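Local atomic coordinates of fasciclin-1 (Drosophila melanogaster, PDB entry 1O70), a protein that mediates neural cell adhesion, this chain being the pair formed by its third and fourth FAS1 domains. Residues T125-G129 / G130-T134; L162-L165 / E166-M170; D173-K176 / M177-S181; H182-D185 / Q186-N189; D292-T296 / N297-H301. One frame throughout, in Å; residues are numbered along the deposited sequence.

Interaction 1 of 5, residues T125-G129 / G130-T134; sequences TVEGG and GVNAT. With NAG (2-acetamido-2-deoxy-beta-D-glucopyranose), chain B.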
loop_
_atom_site.group_PDB
_atom_site.type_symbol
_atom_site.label_atom_id
_atom_site.label_comp_id
_atom_site.label_asym_id
_atom_site.label_seq_id
_atom_site.Cartn_x
_atom_site.Cartn_y
_atom_site.Cartn_z
ATOM N N THR A 125 12.366 0.748 -7.676
ATOM C CA THR A 125 11.220 -0.071 -7.319
ATOM C C THR A 125 10.015 0.847 -7.163
ATOM O O THR A 125 10.158 2.055 -6.956
ATOM C CB THR A 125 11.449 -0.854 -5.996
ATOM O OG1 THR A 125 11.789 0.052 -4.928
ATOM C CG2 THR A 125 12.555 -1.903 -6.181
ATOM N N VAL A 126 8.825 0.273 -7.293
ATOM C CA VAL A 126 7.584 1.025 -7.170
ATOM C C VAL A 126 6.636 0.273 -6.247
ATOM O O VAL A 126 6.632 -0.965 -6.221
ATOM C CB VAL A 126 6.886 1.194 -8.545
ATOM C CG1 VAL A 126 6.616 -0.167 -9.178
ATOM C CG2 VAL A 126 5.575 1.954 -8.374
ATOM N N GLU A 127 5.839 1.016 -5.486
ATOM C CA GLU A 127 4.882 0.407 -4.572
ATOM C C GLU A 127 3.485 0.878 -4.932
ATOM O O GLU A 127 3.209 2.073 -4.948
ATOM C CB GLU A 127 5.176 0.785 -3.112
ATOM C CG GLU A 127 4.052 0.368 -2.151
ATOM C CD GLU A 127 3.978 -1.138 -1.937
ATOM O OE1 GLU A 127 2.894 -1.636 -1.572
ATOM O OE2 GLU A 127 5.011 -1.824 -2.113
ATOM N N GLY A 128 2.602 -0.065 -5.226
ATOM C CA GLY A 128 1.248 0.318 -5.569
ATOM C C GLY A 128 0.231 -0.802 -5.497
ATOM O O GLY A 128 0.517 -1.945 -5.862
ATOM N N GLY A 129 -0.965 -0.466 -5.021
ATOM C CA GLY A 129 -2.024 -1.453 -4.925
ATOM C C GLY A 129 -1.580 -2.702 -4.200
ATOM O O GLY A 129 -1.979 -3.812 -4.571
ATOM N N GLY A 130 -0.745 -2.507 -3.175
ATOM C CA GLY A 130 -0.232 -3.595 -2.361
ATOM C C GLY A 130 0.915 -4.336 -3.008
ATOM O O GLY A 130 1.394 -5.336 -2.479
ATOM N N VAL A 131 1.373 -3.856 -4.156
ATOM C CA VAL A 131 2.464 -4.542 -4.822
ATOM C C VAL A 131 3.745 -3.753 -4.917
ATOM O O VAL A 131 3.727 -2.555 -5.208
ATOM C CB VAL A 131 2.082 -4.966 -6.245
ATOM C CG1 VAL A 131 3.316 -5.509 -6.977
ATOM C CG2 VAL A 131 0.991 -6.026 -6.193
ATOM N N ASN A 132 4.853 -4.442 -4.663
ATOM C CA ASN A 132 6.183 -3.842 -4.767
ATOM C C ASN A 132 6.838 -4.481 -5.984
ATOM O O ASN A 132 7.059 -5.693 -6.013
ATOM C CB ASN A 132 7.017 -4.151 -3.521
ATOM C CG ASN A 132 8.446 -3.642 -3.635
ATOM O OD1 ASN A 132 9.137 -3.973 -4.602
ATOM N ND2 ASN A 132 8.893 -2.837 -2.669
ATOM N N ALA A 133 7.148 -3.669 -6.982
ATOM C CA ALA A 133 7.767 -4.186 -8.192
ATOM C C ALA A 133 9.063 -3.471 -8.523
ATOM O O ALA A 133 9.273 -2.308 -8.157
ATOM C CB ALA A 133 6.799 -4.074 -9.385
ATOM N N THR A 134 9.934 -4.178 -9.229
ATOM C CA THR A 134 11.198 -3.608 -9.630
ATOM C C THR A 134 11.121 -3.254 -11.097
ATOM O O THR A 134 10.507 -3.962 -11.896
ATOM C CB THR A 134 12.349 -4.596 -9.397
ATOM O OG1 THR A 134 12.477 -4.848 -7.991
ATOM C CG2 THR A 134 13.659 -4.026 -9.920
HETATM C C1 NAG B . 10.324 -2.709 -2.452
HETATM C C2 NAG B . 10.694 -1.372 -1.815
HETATM C C3 NAG B . 12.221 -1.277 -1.724
HETATM C C4 NAG B . 12.803 -2.490 -0.973
HETATM C C5 NAG B . 12.271 -3.789 -1.612
HETATM C C6 NAG B . 12.687 -5.054 -0.896
HETATM C C7 NAG B . 9.297 0.564 -2.128
HETATM C C8 NAG B . 8.855 1.709 -3.029
HETATM N N2 NAG B . 10.191 -0.284 -2.624
HETATM O O3 NAG B . 12.602 -0.060 -1.105
HETATM O O4 NAG B . 14.240 -2.470 -1.081
HETATM O O5 NAG B . 10.831 -3.781 -1.655
HETATM O O6 NAG B . 12.383 -4.972 0.489
HETATM O O7 NAG B . 8.829 0.451 -1.000
HETATM O O HOH W 1 0.586 -0.510 -2.095
HETATM O O HOH W 2 7.321 -1.875 -0.344
#
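A beta hairpin of the third FAS1 domain, with a type I' turn from Gly128 to Val131, carries an N-linked glycan on Asn132, beside Glu127 of the partner strand. Val131 N donates to Gly128 O at 2.7 Å to close the turn, and Gly128 N returns a bond to Val131 O. Further along, Val126 and Ala133 form the next hydrogen-bonded pair. Gly129 and Gly130 suit the turn because both have positive phi, which glycine adopts easily. Val126 packs CG1 on Ala133 CB, on the face opposite the sugar.

The sugar face holds Thr125, Glu127 and Asn132. Asn132 ND2 is joined to NAG C1 (1.5 Å). Thr125 OG1 sits between its backbone N and carbonyl carbon (chi1 56°), where it accepts from NAG N2 at 2.8 Å, while CG2 turns to Thr134 OG1. Glu127 crosses Asn132 at about a right angle. Its OE1 accepts a hydrogen bond from a water that itself accepts from Gly130 N (2.6 Å), and also forms a salt bridge with Arg290 of the next domain. A second water donates to Glu127 OE2 at 2.9 Å and to NAG O7 at 2.8 Å while accepting from Asn132 ND2. The first sugar is thus held by a covalent link, a hydroxyl and a shared water, which is likely to restrict its rotation about the Asn132 linkage.

Interaction 2 of 5, residues L162-L165 / E166-M170; sequences LGKL and ESDPM. With NAG (2-acetamido-2-deoxy-beta-D-glucopyranose), chain B.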
loop_
_atom_site.group_PDB
_atom_site.type_symbol
_atom_site.label_atom_id
_atom_site.label_comp_id
_atom_site.label_asym_id
_atom_site.label_seq_id
_atom_site.Cartn_x
_atom_site.Cartn_y
_atom_site.Cartn_z
ATOM N N LEU A 162 1.616 -10.492 6.521
ATOM C CA LEU A 162 2.952 -10.760 7.072
ATOM C C LEU A 162 4.041 -10.607 6.012
ATOM O O LEU A 162 5.086 -10.010 6.268
ATOM C CB LEU A 162 3.030 -12.183 7.646
ATOM C CG LEU A 162 4.427 -12.610 8.116
ATOM C CD1 LEU A 162 4.831 -11.762 9.326
ATOM C CD2 LEU A 162 4.452 -14.098 8.492
ATOM N N GLY A 163 3.787 -11.157 4.826
ATOM C CA GLY A 163 4.764 -11.085 3.758
ATOM C C GLY A 163 5.101 -9.652 3.432
ATOM O O GLY A 163 6.255 -9.315 3.147
ATOM N N LYS A 164 4.076 -8.806 3.489
ATOM C CA LYS A 164 4.203 -7.388 3.208
ATOM C C LYS A 164 4.999 -6.712 4.310
ATOM O O LYS A 164 5.938 -5.963 4.039
ATOM C CB LYS A 164 2.816 -6.754 3.129
ATOM C CG LYS A 164 2.605 -5.827 1.947
ATOM C CD LYS A 164 3.607 -4.701 1.903
ATOM C CE LYS A 164 3.509 -3.930 0.599
ATOM N NZ LYS A 164 3.885 -4.765 -0.562
ATOM N N LEU A 165 4.618 -6.979 5.556
ATOM C CA LEU A 165 5.297 -6.392 6.710
ATOM C C LEU A 165 6.795 -6.623 6.744
ATOM O O LEU A 165 7.538 -5.769 7.221
ATOM C CB LEU A 165 4.708 -6.917 8.016
ATOM C CG LEU A 165 3.369 -6.379 8.518
ATOM C CD1 LEU A 165 2.937 -7.250 9.684
ATOM C CD2 LEU A 165 3.499 -4.913 8.938
ATOM N N GLU A 166 7.256 -7.766 6.262
ATOM C CA GLU A 166 8.693 -8.008 6.292
ATOM C C GLU A 166 9.407 -7.456 5.073
ATOM O O GLU A 166 10.604 -7.205 5.128
ATOM C CB GLU A 166 8.979 -9.499 6.460
ATOM C CG GLU A 166 8.051 -10.379 5.685
ATOM C CD GLU A 166 8.289 -11.851 5.970
ATOM O OE1 GLU A 166 8.475 -12.208 7.158
ATOM O OE2 GLU A 166 8.272 -12.652 5.007
ATOM N N SER A 167 8.668 -7.233 3.990
ATOM C CA SER A 167 9.270 -6.707 2.774
ATOM C C SER A 167 9.148 -5.190 2.540
ATOM O O SER A 167 9.781 -4.660 1.626
ATOM C CB SER A 167 8.737 -7.471 1.552
ATOM O OG SER A 167 7.342 -7.356 1.420
ATOM N N ASP A 168 8.359 -4.494 3.356
ATOM C CA ASP A 168 8.156 -3.046 3.211
ATOM C C ASP A 168 8.974 -2.258 4.243
ATOM O O ASP A 168 8.646 -2.247 5.435
ATOM C CB ASP A 168 6.670 -2.709 3.383
ATOM C CG ASP A 168 6.309 -1.321 2.861
ATOM O OD1 ASP A 168 7.095 -0.363 3.054
ATOM O OD2 ASP A 168 5.216 -1.178 2.270
ATOM N N PRO A 169 10.024 -1.548 3.795
ATOM C CA PRO A 169 10.854 -0.779 4.735
ATOM C C PRO A 169 10.077 0.222 5.589
ATOM O O PRO A 169 10.481 0.555 6.711
ATOM C CB PRO A 169 11.853 -0.055 3.826
ATOM C CG PRO A 169 11.833 -0.843 2.550
ATOM C CD PRO A 169 10.395 -1.242 2.405
ATOM N N MET A 170 8.969 0.707 5.046
ATOM C CA MET A 170 8.152 1.690 5.741
ATOM C C MET A 170 7.464 1.118 6.978
ATOM O O MET A 170 7.100 1.857 7.898
ATOM C CB MET A 170 7.105 2.246 4.784
ATOM C CG MET A 170 6.602 3.587 5.227
ATOM S SD MET A 170 5.641 4.413 3.970
ATOM C CE MET A 170 4.071 3.836 4.459
HETATM C C1 NAG B . 10.324 -2.709 -2.452
HETATM C C2 NAG B . 10.694 -1.372 -1.815
HETATM C C3 NAG B . 12.221 -1.277 -1.724
HETATM C C4 NAG B . 12.803 -2.490 -0.973
HETATM C C5 NAG B . 12.271 -3.789 -1.612
HETATM C C6 NAG B . 12.687 -5.054 -0.896
HETATM C C7 NAG B . 9.297 0.564 -2.128
HETATM C C8 NAG B . 8.855 1.709 -3.029
HETATM N N2 NAG B . 10.191 -0.284 -2.624
HETATM O O3 NAG B . 12.602 -0.060 -1.105
HETATM O O4 NAG B . 14.240 -2.470 -1.081
HETATM O O5 NAG B . 10.831 -3.781 -1.655
HETATM O O6 NAG B . 12.383 -4.972 0.489
HETATM O O7 NAG B . 8.829 0.451 -1.000
HETATM O O HOH W 3 6.885 -4.482 -0.227
HETATM O O HOH W 4 9.630 -4.226 7.175
#
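Gly163 O is gripped twice by Ser167: OG donates to it at 2.8 Å, and the backbone N adds a weak bond at 3.3 Å. Serine suits this place because its short side chain, with OG set between backbone N and carbonyl carbon (chi1 60°), folds back onto the preceding turn. Glu166 N in turn donates to Leu162 O at 3.1 Å. These bonds belong to the C-terminal end of helix 161-167, in the fourth FAS1 domain, where Lys164 O receives only weak bonds from Ser167 N and Asp168 N. Asp168 leaves the helix and starts an Asx turn, its OD1 accepting from Met170 N at 2.9 Å. Its OD2 lies near Lys164 CE (3.6 Å), but its charged partner is Arg290, while Lys164 NZ reaches Gly130 O of the preceding domain. A water donates to both Leu165 O (2.6 Å) and Asp168 O, bridging the two carbonyls where the helix stops. Ser167 O accepts from NAG O6 at 2.9 Å.

Interaction 3 of 5, residues D173-K176 / M177-S181; sequences DTYK and MGKFS. With SO4 (sulfate ion), chain E.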
loop_
_atom_site.group_PDB
_atom_site.type_symbol
_atom_site.label_atom_id
_atom_site.label_comp_id
_atom_site.label_asym_id
_atom_site.label_seq_id
_atom_site.Cartn_x
_atom_site.Cartn_y
_atom_site.Cartn_z
ATOM N N ASP A 173 9.431 -0.864 11.635
ATOM C CA ASP A 173 9.249 -0.768 13.081
ATOM C C ASP A 173 8.079 -1.622 13.555
ATOM O O ASP A 173 8.218 -2.452 14.459
ATOM C CB ASP A 173 9.033 0.688 13.509
ATOM C CG ASP A 173 10.325 1.479 13.559
ATOM O OD1 ASP A 173 11.395 0.875 13.431
ATOM O OD2 ASP A 173 10.284 2.708 13.728
ATOM N N THR A 174 6.920 -1.418 12.943
ATOM C CA THR A 174 5.760 -2.198 13.322
ATOM C C THR A 174 6.031 -3.692 13.116
ATOM O O THR A 174 5.594 -4.518 13.916
ATOM C CB THR A 174 4.501 -1.773 12.529
ATOM O OG1 THR A 174 4.071 -0.485 12.979
ATOM C CG2 THR A 174 3.368 -2.766 12.741
ATOM N N TYR A 175 6.779 -4.044 12.073
ATOM C CA TYR A 175 7.069 -5.452 11.821
ATOM C C TYR A 175 7.997 -6.005 12.893
ATOM O O TYR A 175 7.831 -7.134 13.357
ATOM C CB TYR A 175 7.703 -5.638 10.439
ATOM C CG TYR A 175 8.348 -6.991 10.233
ATOM C CD1 TYR A 175 7.597 -8.169 10.276
ATOM C CD2 TYR A 175 9.721 -7.092 10.006
ATOM C CE1 TYR A 175 8.204 -9.414 10.094
ATOM C CE2 TYR A 175 10.339 -8.322 9.824
ATOM C CZ TYR A 175 9.582 -9.478 9.869
ATOM O OH TYR A 175 10.211 -10.686 9.685
ATOM N N LYS A 176 8.973 -5.203 13.289
ATOM C CA LYS A 176 9.910 -5.631 14.312
ATOM C C LYS A 176 9.239 -5.764 15.683
ATOM O O LYS A 176 9.489 -6.722 16.416
ATOM C CB LYS A 176 11.076 -4.652 14.399
ATOM C CG LYS A 176 12.027 -4.977 15.522
ATOM C CD LYS A 176 13.423 -4.493 15.203
ATOM C CE LYS A 176 13.509 -2.983 15.173
ATOM N NZ LYS A 176 14.926 -2.564 14.958
ATOM N N MET A 177 8.376 -4.812 16.015
ATOM C CA MET A 177 7.680 -4.827 17.291
ATOM C C MET A 177 6.789 -6.057 17.444
ATOM O O MET A 177 6.603 -6.560 18.549
ATOM C CB MET A 177 6.836 -3.561 17.436
ATOM C CG MET A 177 6.324 -3.308 18.830
ATOM S SD MET A 177 5.526 -1.681 18.910
ATOM C CE MET A 177 4.023 -2.070 19.666
ATOM N N GLY A 178 6.243 -6.535 16.329
ATOM C CA GLY A 178 5.372 -7.697 16.353
ATOM C C GLY A 178 6.117 -9.006 16.501
ATOM O O GLY A 178 5.518 -10.078 16.533
ATOM N N LYS A 179 7.436 -8.934 16.590
ATOM C CA LYS A 179 8.219 -10.147 16.736
ATOM C C LYS A 179 8.421 -10.566 18.184
ATOM O O LYS A 179 8.369 -11.751 18.499
ATOM C CB LYS A 179 9.581 -9.977 16.083
ATOM C CG LYS A 179 9.587 -10.106 14.587
ATOM C CD LYS A 179 11.015 -9.962 14.125
ATOM C CE LYS A 179 11.193 -10.321 12.676
ATOM N NZ LYS A 179 12.638 -10.231 12.335
ATOM N N PHE A 180 8.641 -9.597 19.066
ATOM C CA PHE A 180 8.883 -9.903 20.465
ATOM C C PHE A 180 7.855 -10.830 21.100
ATOM O O PHE A 180 8.202 -11.626 21.958
ATOM C CB PHE A 180 8.966 -8.616 21.296
ATOM C CG PHE A 180 10.022 -7.661 20.837
ATOM C CD1 PHE A 180 9.734 -6.703 19.872
ATOM C CD2 PHE A 180 11.311 -7.724 21.363
ATOM C CE1 PHE A 180 10.714 -5.822 19.436
ATOM C CE2 PHE A 180 12.300 -6.844 20.931
ATOM C CZ PHE A 180 12.004 -5.889 19.966
ATOM N N SER A 181 6.603 -10.732 20.670
ATOM C CA SER A 181 5.521 -11.534 21.223
ATOM C C SER A 181 4.983 -12.571 20.246
ATOM O O SER A 181 4.002 -13.252 20.539
ATOM C CB SER A 181 4.362 -10.626 21.610
ATOM O OG SER A 181 3.726 -10.142 20.435
HETATM S S SO4 E . 13.761 1.014 16.134
HETATM O O1 SO4 E . 15.054 0.291 16.119
HETATM O O2 SO4 E . 12.662 0.061 15.870
HETATM O O3 SO4 E . 13.564 1.643 17.459
HETATM O O4 SO4 E . 13.768 2.057 15.085
#
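Lys179 runs back along helix 172-177 to lie against Tyr175. Its CB rests near Lys176 O (3.3 Å) and its CG near Tyr175 O (3.7 Å). Beyond CG the chain is extended, and CE arrives obliquely at the phenol end of the tyrosine, 3.2 Å from Tyr175 OH. NZ lies a little farther from the same hydroxyl, at 3.6 Å. A long aliphatic chain suits this path: it can span the distance from the helix end to the phenol and bring CE against CZ and OH. Tyr175 has CG anti to its backbone N (chi1 165°), which swings the ring out from the helix to where the lysine passes.

Lys176 heads elsewhere. A bend at chi3 (68°) turns NZ to a sulfate ion, probably from the crystallisation liquor, to whose O1 it donates at 3.1 Å. Met177 goes inward instead, packing on Trp204, Phe219 and helix 224-232, as an apolar, flexible side chain can. In the backbone, Met177 N donates to Asp173 O (2.8 Å) and Gly178 N to Thr174 O, both four residues back. Lys179 N reaches Lys176 O, three residues back, at 3.0 Å. Such a shift from four-residue to three-residue bonds is common near a helix C-terminus, here that of helix 172-177 in the fourth FAS1 domain.

Interaction 4 of 5, residues H182-D185 / Q186-N189; sequences HFND and QLNN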
loop_
_atom_site.group_PDB
_atom_site.type_symbol
_atom_site.label_atom_id
_atom_site.label_comp_id
_atom_site.label_asym_id
_atom_site.label_seq_id
_atom_site.Cartn_x
_atom_site.Cartn_y
_atom_site.Cartn_z
ATOM N N HIS A 182 5.600 -12.665 19.075
ATOM C CA HIS A 182 5.169 -13.608 18.047
ATOM C C HIS A 182 3.783 -13.243 17.546
ATOM O O HIS A 182 3.013 -14.090 17.083
ATOM C CB HIS A 182 5.198 -15.034 18.595
ATOM C CG HIS A 182 6.579 -15.512 18.922
ATOM N ND1 HIS A 182 7.366 -16.199 18.020
ATOM C CD2 HIS A 182 7.335 -15.355 20.035
ATOM C CE1 HIS A 182 8.546 -16.444 18.564
ATOM N NE2 HIS A 182 8.553 -15.942 19.786
ATOM N N PHE A 183 3.477 -11.954 17.652
ATOM C CA PHE A 183 2.214 -11.408 17.195
ATOM C C PHE A 183 2.114 -11.581 15.676
ATOM O O PHE A 183 1.032 -11.814 15.149
ATOM C CB PHE A 183 2.153 -9.919 17.535
ATOM C CG PHE A 183 0.965 -9.210 16.958
ATOM C CD1 PHE A 183 -0.238 -9.190 17.633
ATOM C CD2 PHE A 183 1.046 -8.586 15.720
ATOM C CE1 PHE A 183 -1.342 -8.544 17.093
ATOM C CE2 PHE A 183 -0.054 -7.939 15.169
ATOM C CZ PHE A 183 -1.249 -7.925 15.856
ATOM N N ASN A 184 3.245 -11.469 14.979
ATOM C CA ASN A 184 3.263 -11.583 13.520
ATOM C C ASN A 184 2.874 -12.944 12.960
ATOM O O ASN A 184 2.245 -13.030 11.906
ATOM C CB ASN A 184 4.643 -11.241 12.954
ATOM C CG ASN A 184 5.113 -9.863 13.332
ATOM O OD1 ASN A 184 4.318 -8.989 13.650
ATOM N ND2 ASN A 184 6.419 -9.653 13.278
ATOM N N ASP A 185 3.270 -14.003 13.655
ATOM C CA ASP A 185 2.997 -15.366 13.216
ATOM C C ASP A 185 1.624 -15.534 12.582
ATOM O O ASP A 185 1.493 -16.014 11.452
ATOM C CB ASP A 185 3.155 -16.330 14.395
ATOM C CG ASP A 185 4.588 -16.408 14.891
ATOM O OD1 ASP A 185 5.385 -15.508 14.545
ATOM O OD2 ASP A 185 4.921 -17.358 15.631
ATOM N N GLN A 186 0.600 -15.116 13.308
ATOM C CA GLN A 186 -0.776 -15.234 12.843
ATOM C C GLN A 186 -1.075 -14.555 11.505
ATOM O O GLN A 186 -1.961 -14.992 10.776
ATOM C CB GLN A 186 -1.717 -14.667 13.907
ATOM C CG GLN A 186 -1.531 -13.180 14.124
ATOM C CD GLN A 186 -2.499 -12.629 15.132
ATOM O OE1 GLN A 186 -3.693 -12.939 15.092
ATOM N NE2 GLN A 186 -2.001 -11.790 16.037
ATOM N N LEU A 187 -0.347 -13.486 11.193
ATOM C CA LEU A 187 -0.571 -12.718 9.967
ATOM C C LEU A 187 -0.250 -13.451 8.674
ATOM O O LEU A 187 -0.352 -12.886 7.581
ATOM C CB LEU A 187 0.223 -11.417 10.030
ATOM C CG LEU A 187 -0.102 -10.589 11.271
ATOM C CD1 LEU A 187 0.799 -9.380 11.303
ATOM C CD2 LEU A 187 -1.564 -10.188 11.260
ATOM N N ASN A 188 0.134 -14.713 8.796
ATOM C CA ASN A 188 0.456 -15.507 7.624
ATOM C C ASN A 188 -0.751 -16.379 7.275
ATOM O O ASN A 188 -0.885 -16.844 6.145
ATOM C CB ASN A 188 1.677 -16.378 7.914
ATOM C CG ASN A 188 2.419 -16.764 6.654
ATOM O OD1 ASN A 188 2.507 -15.970 5.708
ATOM N ND2 ASN A 188 2.977 -17.972 6.634
ATOM N N ASN A 189 -1.631 -16.574 8.257
ATOM C CA ASN A 189 -2.825 -17.392 8.091
ATOM C C ASN A 189 -3.684 -16.927 6.919
ATOM O O ASN A 189 -3.981 -15.743 6.786
ATOM C CB ASN A 189 -3.652 -17.384 9.379
ATOM C CG ASN A 189 -4.774 -18.407 9.357
ATOM O OD1 ASN A 189 -5.761 -18.259 8.637
ATOM N ND2 ASN A 189 -4.622 -19.456 10.147
#
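Leu187 N donates to Asn184 O at 2.7 Å, and Asn188 N to Asp185 O at 3.3 Å, closing two successive turns by bonds that reach three residues back. They lie in the connection between helix 172-177 and strand 193-199 of the fourth FAS1 domain. A side chain adds a bond of the same span: Gln186 NE2 donates to Phe183 O at 3.2 Å, on a lone pair of the carbonyl, with the acceptor in the plane of the amide. CG of Gln186 lies between its backbone N and carbonyl carbon (chi1 65°), from where the extended chain runs back past Phe183 O.

The same nitrogen sits over one face of the Phe183 ring, 3.4 Å above its plane and offset toward the rim, with the amide turned 71° from the ring. Glutamine suits the place, being long enough to reach both carbonyl and ring. With an alanine here, Phe183 O is likely to lose this donor, and a gap would probably open over the ring face. Outward, Phe183 packs on helix 224-232, and Leu187 joins Leu162, Leu165 and Tyr196. Asn184 ND2 donates to Tyr175 O, while its OD1 lies in the plane of the Phe183 ring, at the edge. Phe183 CE2 meets Leu187 CD1 at 4.2 Å.

Interaction 5 of 5, residues D292-T296 / N297-H301; sequences DVECT and NGIIH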
loop_
_atom_site.group_PDB
_atom_site.type_symbol
_atom_site.label_atom_id
_atom_site.label_comp_id
_atom_site.label_asym_id
_atom_site.label_seq_id
_atom_site.Cartn_x
_atom_site.Cartn_y
_atom_site.Cartn_z
ATOM N N ASP A 292 -5.514 1.239 1.880
ATOM C CA ASP A 292 -5.748 0.089 1.037
ATOM C C ASP A 292 -4.542 -0.627 0.453
ATOM O O ASP A 292 -4.500 -0.869 -0.746
ATOM C CB ASP A 292 -6.685 0.527 -0.089
ATOM C CG ASP A 292 -7.889 1.306 0.438
ATOM O OD1 ASP A 292 -8.516 0.823 1.404
ATOM O OD2 ASP A 292 -8.209 2.392 -0.090
ATOM N N VAL A 293 -3.566 -0.978 1.281
ATOM C CA VAL A 293 -2.415 -1.709 0.774
ATOM C C VAL A 293 -2.869 -3.165 0.796
ATOM O O VAL A 293 -2.643 -3.880 1.764
ATOM C CB VAL A 293 -1.178 -1.498 1.685
ATOM C CG1 VAL A 293 -0.006 -2.354 1.203
ATOM C CG2 VAL A 293 -0.782 -0.011 1.685
ATOM N N GLU A 294 -3.533 -3.588 -0.276
ATOM C CA GLU A 294 -4.076 -4.938 -0.360
ATOM C C GLU A 294 -3.096 -6.083 -0.229
ATOM O O GLU A 294 -1.953 -5.993 -0.667
ATOM C CB GLU A 294 -4.840 -5.114 -1.661
ATOM C CG GLU A 294 -6.251 -4.608 -1.618
ATOM C CD GLU A 294 -6.878 -4.659 -2.989
ATOM O OE1 GLU A 294 -6.689 -5.688 -3.692
ATOM O OE2 GLU A 294 -7.568 -3.680 -3.350
ATOM N N CYS A 295 -3.572 -7.171 0.370
ATOM C CA CYS A 295 -2.774 -8.377 0.553
ATOM C C CYS A 295 -3.601 -9.594 0.162
ATOM O O CYS A 295 -4.773 -9.463 -0.187
ATOM C CB CYS A 295 -2.325 -8.507 2.001
ATOM S SG CYS A 295 -1.212 -7.189 2.542
ATOM N N THR A 296 -3.001 -10.776 0.232
ATOM C CA THR A 296 -3.703 -11.990 -0.155
ATOM C C THR A 296 -4.689 -12.467 0.906
ATOM O O THR A 296 -5.691 -13.111 0.587
ATOM C CB THR A 296 -2.706 -13.121 -0.477
ATOM O OG1 THR A 296 -1.851 -13.349 0.653
ATOM C CG2 THR A 296 -1.841 -12.734 -1.682
ATOM N N ASN A 297 -4.418 -12.131 2.166
ATOM C CA ASN A 297 -5.286 -12.527 3.266
ATOM C C ASN A 297 -5.754 -11.306 4.035
ATOM O O ASN A 297 -5.937 -11.372 5.249
ATOM C CB ASN A 297 -4.534 -13.454 4.210
ATOM C CG ASN A 297 -3.315 -12.803 4.791
ATOM O OD1 ASN A 297 -2.822 -11.809 4.262
ATOM N ND2 ASN A 297 -2.802 -13.364 5.881
ATOM N N GLY A 298 -5.947 -10.186 3.345
ATOM C CA GLY A 298 -6.392 -9.000 4.047
ATOM C C GLY A 298 -5.934 -7.701 3.425
ATOM O O GLY A 298 -5.552 -7.654 2.259
ATOM N N ILE A 299 -5.970 -6.635 4.213
ATOM C CA ILE A 299 -5.579 -5.326 3.734
ATOM C C ILE A 299 -4.847 -4.589 4.842
ATOM O O ILE A 299 -5.147 -4.768 6.021
ATOM C CB ILE A 299 -6.829 -4.508 3.318
ATOM C CG1 ILE A 299 -6.415 -3.235 2.574
ATOM C CG2 ILE A 299 -7.619 -4.118 4.553
ATOM C CD1 ILE A 299 -7.591 -2.481 2.006
ATOM N N ILE A 300 -3.887 -3.758 4.457
ATOM C CA ILE A 300 -3.121 -2.971 5.411
ATOM C C ILE A 300 -3.324 -1.480 5.159
ATOM O O ILE A 300 -3.327 -1.043 4.013
ATOM C CB ILE A 300 -1.626 -3.254 5.269
ATOM C CG1 ILE A 300 -1.285 -4.602 5.911
ATOM C CG2 ILE A 300 -0.814 -2.101 5.871
ATOM C CD1 ILE A 300 0.194 -4.961 5.782
ATOM N N HIS A 301 -3.488 -0.694 6.218
ATOM C CA HIS A 301 -3.641 0.758 6.056
ATOM C C HIS A 301 -2.504 1.423 6.833
ATOM O O HIS A 301 -2.466 1.371 8.069
ATOM C CB HIS A 301 -4.976 1.235 6.618
ATOM C CG HIS A 301 -6.168 0.568 6.003
ATOM N ND1 HIS A 301 -6.570 0.811 4.707
ATOM C CD2 HIS A 301 -7.048 -0.330 6.509
ATOM C CE1 HIS A 301 -7.646 0.094 4.439
ATOM N NE2 HIS A 301 -7.958 -0.607 5.516
#
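Asn297 turns the chain beside Thr296 and Cys295, its OD1 4.0 Å from Cys295 CB; that oxygen accepts from Val161 N, and Asn297 ND2 donates to Leu187 O and Asn189 O. Gly298 follows at backbone angles that by themselves call for glycine, and its O accepts from Cys295 N at 2.8 Å. Ile299 lies side by side with Asp292, CD1 3.5 Å from Asp292 OD1, whose polar partner is Met244 N. This is the beta hairpin of strands 284-295 and 298-303, in the sheet of the fourth FAS1 domain. Ile300 exchanges both backbone bonds with Val293, Val293 N to Ile300 O being 2.7 Å. Their branched side chains touch CB to CB at 4.0 Å, and Ile300 CD1 reaches Cys295 SG; both side chains touch Val161 of helix 161-167. His301 ND1 accepts from Asp292 N at 3.0 Å, the donor tilted 23° from the ring plane, while NE2 is hydrogen-bonded to Tyr242 O, a histidine offering one ring nitrogen to each partner. A phenylalanine in its place would probably leave Asp292 N without its acceptor and Tyr242 O without its partner.

In the fold
Interaction 1 lies in the third FAS1 domain and interactions 2 to 5 in the fourth, so the junction of the two domains runs between them. Lys164 of interaction 2 spans it: its NZ lies 3.2 Å from Gly130 O of interaction 1 and forms a weak ion pair with Glu127. The first sugar touches both interactions, whose centres are about 12 Å apart. Interaction 5 also meets interaction 1, Val293 CG1 packing on Gly130 CA. Within the fourth domain, Gly178 O and Asn184 N (3.1 Å) tie interaction 3 to interaction 4, Leu165 CD1 meets Leu187 CD1 at 3.4 Å between interactions 2 and 4, and Asn297 ND2 ties interaction 5 to interaction 4, 2.8 Å from Asn189 O.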